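Local coordinates for geranyltranstransferase (Roseobacter denitrificans, PDB 4LLS), which probably catalyses the condensation of farnesyl diphosphate with isopentenyl diphosphate, yielding geranylgeranyl diphosphate for carotenoid and diterpene synthesis, at residues 221-224 with 225-228; 205-208 with 209-213. All coordinates share one frame; numbering follows the deposited sequence.

How the interactions relate
Both interactions are local contacts within single helices of the mainly helical polyprenyl synthetase fold, and their centres lie about 8 Å apart. Interaction 2 comes first along the chain, late in helix 190-215; interaction 1 follows at the start of the next helix, 221-244. The two helices pack side by side through small residues: A227 CB sits 3.8 Å from A209 CB and 3.7 Å from G206 CA, while L223 CD1 reaches A209 O at 3.3 Å. Interaction 1 lies away from the annotated sites, the A227 side chain about 13 Å from bound isopentenyl diphosphate. Helix 190-215 runs up to that pocket, the I205 side chain about 6 Å from the ligand, and 221-244 carries F234 and D238 farther along.

Interaction 1: residues 221-224 with 225-228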
ATOM      1  N   ALA A 221      -6.444 -18.750  17.385  1.00 19.88           N
ATOM      2  CA  ALA A 221      -7.196 -18.157  18.469  1.00 18.06           C
ATOM      3  C   ALA A 221      -6.329 -17.734  19.672  1.00 17.34           C
ATOM      4  O   ALA A 221      -6.449 -16.596  20.168  1.00 17.39           O
ATOM      5  CB  ALA A 221      -8.296 -19.102  18.950  1.00 23.32           C
ATOM      6  N   ALA A 222      -5.404 -18.588  20.089  1.00 16.37           N
ATOM      7  CA  ALA A 222      -4.568 -18.303  21.240  1.00 15.26           C
ATOM      8  C   ALA A 222      -3.641 -17.130  20.932  1.00 14.71           C
ATOM      9  O   ALA A 222      -3.488 -16.230  21.757  1.00 15.27           O
ATOM     10  CB  ALA A 222      -3.752 -19.537  21.634  1.00 16.66           C
ATOM     11  N   LEU A 223      -3.058 -17.125  19.744  1.00 14.72           N
ATOM     12  CA  LEU A 223      -2.147 -16.042  19.397  1.00 12.89           C
ATOM     13  C   LEU A 223      -2.885 -14.731  19.152  1.00 14.73           C
ATOM     14  O   LEU A 223      -2.344 -13.654  19.426  1.00 14.34           O
ATOM     15  CB  LEU A 223      -1.265 -16.380  18.229  1.00 14.13           C
ATOM     16  CG  LEU A 223      -0.183 -17.432  18.565  1.00 14.62           C
ATOM     17  CD1 LEU A 223       0.436 -17.985  17.301  1.00 14.86           C
ATOM     18  CD2 LEU A 223       0.853 -16.799  19.440  1.00 15.47           C
ATOM     19  N   LYS A 224      -4.119 -14.821  18.684  1.00 15.29           N
ATOM     20  CA  LYS A 224      -4.944 -13.625  18.562  1.00 16.33           C
ATOM     21  C   LYS A 224      -5.209 -13.008  19.952  1.00 15.58           C
ATOM     22  O   LYS A 224      -5.103 -11.796  20.126  1.00 16.34           O
ATOM     23  CB  LYS A 224      -6.227 -13.939  17.808  1.00 19.28           C
ATOM     24  CG  LYS A 224      -7.072 -12.706  17.535  1.00 21.73           C
ATOM     25  CD  LYS A 224      -8.334 -13.070  16.753  1.00 30.08           C
ATOM     26  CE  LYS A 224      -9.125 -11.822  16.383  1.00 38.51           C
ATOM     27  NZ  LYS A 224     -10.057 -12.092  15.254  1.00 46.15           N
ATOM     28  N   ARG A 225      -5.568 -13.837  20.928  0.50 15.88           N
ATOM     29  CA  ARG A 225      -5.795 -13.349  22.295  0.50 16.33           C
ATOM     30  C   ARG A 225      -4.528 -12.766  22.897  0.50 14.32           C
ATOM     31  O   ARG A 225      -4.547 -11.701  23.519  0.50 16.06           O
ATOM     32  CB  ARG A 225      -6.325 -14.437  23.210  0.50 18.17           C
ATOM     33  CG  ARG A 225      -7.835 -14.515  23.275  0.50 24.01           C
ATOM     34  CD  ARG A 225      -8.269 -15.472  24.372  0.50 23.92           C
ATOM     35  NE  ARG A 225      -7.818 -16.832  24.113  0.50 27.84           N
ATOM     36  CZ  ARG A 225      -8.381 -17.641  23.223  0.50 29.21           C
ATOM     37  NH1 ARG A 225      -9.444 -17.230  22.535  0.50 32.20           N
ATOM     38  NH2 ARG A 225      -7.894 -18.857  23.028  0.50 32.09           N
ATOM     39  N   TYR A 226      -3.428 -13.492  22.735  1.00 13.76           N
ATOM     40  CA  TYR A 226      -2.120 -12.982  23.141  1.00 13.36           C
ATOM     41  C   TYR A 226      -1.886 -11.584  22.603  1.00 13.65           C
ATOM     42  O   TYR A 226      -1.475 -10.672  23.315  1.00 14.74           O
ATOM     43  CB  TYR A 226      -1.018 -13.943  22.694  1.00 12.92           C
ATOM     44  CG  TYR A 226       0.397 -13.434  22.779  1.00 12.21           C
ATOM     45  CD1 TYR A 226       1.067 -13.383  23.986  1.00 12.38           C
ATOM     46  CD2 TYR A 226       1.067 -13.027  21.622  1.00 12.79           C
ATOM     47  CE1 TYR A 226       2.388 -13.007  24.061  1.00 11.97           C
ATOM     48  CE2 TYR A 226       2.384 -12.611  21.684  1.00 13.42           C
ATOM     49  CZ  TYR A 226       3.038 -12.588  22.917  1.00 13.31           C
ATOM     50  OH  TYR A 226       4.376 -12.206  22.940  1.00 13.21           O
ATOM     51  N   ALA A 227      -2.103 -11.426  21.312  1.00 12.37           N
ATOM     52  CA  ALA A 227      -1.805 -10.199  20.655  1.00 12.37           C
ATOM     53  C   ALA A 227      -2.731  -9.066  21.074  1.00 15.71           C
ATOM     54  O   ALA A 227      -2.308  -7.911  21.077  1.00 15.34           O
ATOM     55  CB  ALA A 227      -1.879 -10.365  19.158  1.00 13.36           C
ATOM     56  N   GLN A 228      -3.971  -9.382  21.420  1.00 14.80           N
ATOM     57  CA  GLN A 228      -4.906  -8.335  21.911  1.00 15.70           C
ATOM     58  C   GLN A 228      -4.356  -7.698  23.193  1.00 16.03           C
ATOM     59  O   GLN A 228      -4.164  -6.469  23.279  1.00 16.56           O
ATOM     60  CB  GLN A 228      -6.300  -8.926  22.139  1.00 19.79           C
ATOM     61  CG  GLN A 228      -7.012  -9.252  20.834  1.00 26.56           C
ATOM     62  CD  GLN A 228      -8.271 -10.107  20.980  1.00 37.36           C
ATOM     63  OE1 GLN A 228      -8.446 -10.825  21.964  1.00 46.55           O
ATOM     64  NE2 GLN A 228      -9.125 -10.077  19.950  1.00 44.09           N
TER
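The opening turns of helix 221-244 bring A221 against R225 and K224 against Q228, each pair four residues apart. R225 N donates to A221 O at 3.0 Å, and Y226 N to A222 O at 2.9 Å with a nearly straight N-H...O angle of 172°; A227 and Q228 continue the series onto L223 and K224. In one of its two conformers, so not firmly fixed, the R225 chain bends at chi3 (-63°) and folds back along the helix, placing A221 O over the centre of one guanidinium face, 3.7 Å above its plane. A221 and A222, having only methyl groups, may leave room for this pose.

This helix belongs to the polyprenyl synthetase fold, and farther along it carries F234 and Q235 of the isopentenyl diphosphate pocket and the calcium-binding D238. At its beginning D219 OD2 accepts a hydrogen bond from A221 N. On the buried side, L223 CD2 comes within 4.4 Å of Y226 CD2, a loose apolar contact, and L223 O lies at the edge of the tyrosine ring, near its plane. With CG anti to the backbone N (chi1 168°), the ring packs against L69 of helix 65-76 and A285 and S288 of helix 271-288, and its hydroxyl is hydrogen-bonded to L299 O of helix 297-308. A tyrosine suits this place because its ring packs in the interior while its polar end finds a backbone partner. On the exposed side the extended K224 chain runs out from the helix, touching Q210 of helix 190-215, and crosses Q228 obliquely, K224 CE coming 4.0 Å from Q228 NE2; Q228 CG rests 3.3 Å from K224 O.

Interaction 2: residues 205-208 with 209-213; sequences IGWS and AQAGA
Q210 grips the carbonyl oxygen of G206 twice: its backbone N donates to G206 O at 3.0 Å, a regular helix bond, and its side-chain NE2 adds a weak bond of 3.3 Å to the same oxygen. CG stands beside the backbone N (chi1 -70°), which lays the chain back over that carbonyl, while OE1 makes a weak hydrogen bond to T220 OG1. A leucine here would remove both weak side-chain hydrogen bonds and would probably leave G206 O with its backbone donor alone and T220 OG1 without this partner.

One turn round, A211 CB meets W207 CZ3 at 4.3 Å, approaching the indole obliquely; W207 NE1 is hydrogen-bonded to S161 OG and L158 O. A209 N bonds I205 O at 3.0 Å, again in the regular helix pattern. At S208 O the pattern changes: A211 N, three residues on, bonds it weakly, and G212 N stands 4.5 Å away. G212 N, too far from S208 O, is hydrogen-bonded by T73 OG1 of helix 65-76, which also bonds A209 O weakly. S208 OG bonds L204 O, so a serine can sit buried here. Side-chain hydroxyls and an amide thus satisfy backbone polar groups in a largely buried part of the helix, where the bonding departs from the regular pattern at S208 O.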
ATOM      1  N   ILE A 205      -0.060  -5.606  15.136  1.00 10.82           N
ATOM      2  CA  ILE A 205       0.563  -6.514  16.142  1.00 11.92           C
ATOM      3  C   ILE A 205      -0.200  -7.836  16.122  1.00 12.32           C
ATOM      4  O   ILE A 205       0.402  -8.924  16.191  1.00 12.04           O
ATOM      5  CB  ILE A 205       0.587  -5.837  17.542  1.00 13.18           C
ATOM      6  CG1 ILE A 205       1.656  -4.780  17.553  1.00 14.58           C
ATOM      7  CG2 ILE A 205       0.845  -6.882  18.618  1.00 13.39           C
ATOM      8  CD1 ILE A 205       1.655  -3.870  18.757  1.00 14.96           C
ATOM      9  N   GLY A 206      -1.497  -7.777  15.954  1.00 11.07           N
ATOM     10  CA  GLY A 206      -2.316  -8.982  15.788  1.00 12.12           C
ATOM     11  C   GLY A 206      -1.952  -9.793  14.564  1.00 11.49           C
ATOM     12  O   GLY A 206      -1.858 -11.027  14.619  1.00 12.51           O
ATOM     13  N   TRP A 207      -1.720  -9.134  13.441  1.00 11.73           N
ATOM     14  CA  TRP A 207      -1.302  -9.827  12.226  1.00 11.54           C
ATOM     15  C   TRP A 207       0.032 -10.505  12.467  1.00 10.99           C
ATOM     16  O   TRP A 207       0.231 -11.652  12.092  1.00 11.76           O
ATOM     17  CB  TRP A 207      -1.222  -8.856  11.054  1.00 11.43           C
ATOM     18  CG  TRP A 207      -1.014  -9.530   9.717  1.00 10.13           C
ATOM     19  CD1 TRP A 207      -2.001 -10.025   8.896  1.00 11.09           C
ATOM     20  CD2 TRP A 207       0.230  -9.960   9.131  1.00  9.78           C
ATOM     21  NE1 TRP A 207      -1.449 -10.619   7.797  1.00 11.17           N
ATOM     22  CE2 TRP A 207      -0.098 -10.651   7.933  1.00 10.08           C
ATOM     23  CE3 TRP A 207       1.564  -9.880   9.507  1.00 10.20           C
ATOM     24  CZ2 TRP A 207       0.877 -11.133   7.072  1.00 10.05           C
ATOM     25  CZ3 TRP A 207       2.534 -10.380   8.667  1.00 10.40           C
ATOM     26  CH2 TRP A 207       2.189 -11.003   7.457  1.00 11.06           C
ATOM     27  N   SER A 208       0.952  -9.808  13.112  1.00 11.24           N
ATOM     28  CA  SER A 208       2.284 -10.337  13.346  1.00 11.36           C
ATOM     29  C   SER A 208       2.259 -11.589  14.210  1.00 11.71           C
ATOM     30  O   SER A 208       2.950 -12.580  13.912  1.00 12.34           O
ATOM     31  CB  SER A 208       3.141  -9.290  14.028  1.00 11.75           C
ATOM     32  OG  SER A 208       3.262  -8.109  13.265  1.00 13.26           O
ATOM     33  N   ALA A 209       1.477 -11.555  15.280  1.00 10.57           N
ATOM     34  CA  ALA A 209       1.435 -12.708  16.190  1.00 12.83           C
ATOM     35  C   ALA A 209       0.687 -13.877  15.584  1.00 12.86           C
ATOM     36  O   ALA A 209       1.050 -15.040  15.844  1.00 16.31           O
ATOM     37  CB  ALA A 209       0.856 -12.335  17.510  1.00 12.96           C
ATOM     38  N   GLN A 210      -0.300 -13.617  14.749  1.00 11.48           N
ATOM     39  CA  GLN A 210      -1.049 -14.699  14.145  1.00 12.85           C
ATOM     40  C   GLN A 210      -0.279 -15.305  12.995  1.00 13.42           C
ATOM     41  O   GLN A 210      -0.656 -16.383  12.536  1.00 12.19           O
ATOM     42  CB  GLN A 210      -2.420 -14.234  13.668  1.00 12.24           C
ATOM     43  CG  GLN A 210      -3.343 -13.923  14.820  1.00 14.76           C
ATOM     44  CD  GLN A 210      -4.729 -13.531  14.366  1.00 19.75           C
ATOM     45  OE1 GLN A 210      -5.547 -14.373  13.981  1.00 22.31           O
ATOM     46  NE2 GLN A 210      -4.950 -12.249  14.273  1.00 18.84           N
ATOM     47  N   ALA A 211       0.736 -14.616  12.471  1.00 12.10           N
ATOM     48  CA  ALA A 211       1.419 -15.058  11.261  1.00 12.73           C
ATOM     49  C   ALA A 211       1.968 -16.470  11.348  1.00 14.03           C
ATOM     50  O   ALA A 211       1.831 -17.238  10.417  1.00 13.06           O
ATOM     51  CB  ALA A 211       2.526 -14.095  10.865  1.00 12.81           C
ATOM     52  N   GLY A 212       2.578 -16.823  12.470  1.00 13.33           N
ATOM     53  CA  GLY A 212       3.171 -18.161  12.569  1.00 13.99           C
ATOM     54  C   GLY A 212       2.122 -19.240  12.462  1.00 14.81           C
ATOM     55  O   GLY A 212       2.355 -20.284  11.824  1.00 14.66           O
ATOM     56  N   ALA A 213       0.959 -19.017  13.068  1.00 14.20           N
ATOM     57  CA  ALA A 213      -0.111 -19.973  12.970  1.00 13.36           C
ATOM     58  C   ALA A 213      -0.638 -20.003  11.537  1.00 15.72           C
ATOM     59  O   ALA A 213      -0.884 -21.094  10.990  1.00 15.71           O
ATOM     60  CB  ALA A 213      -1.204 -19.656  13.966  1.00 15.17           C
TER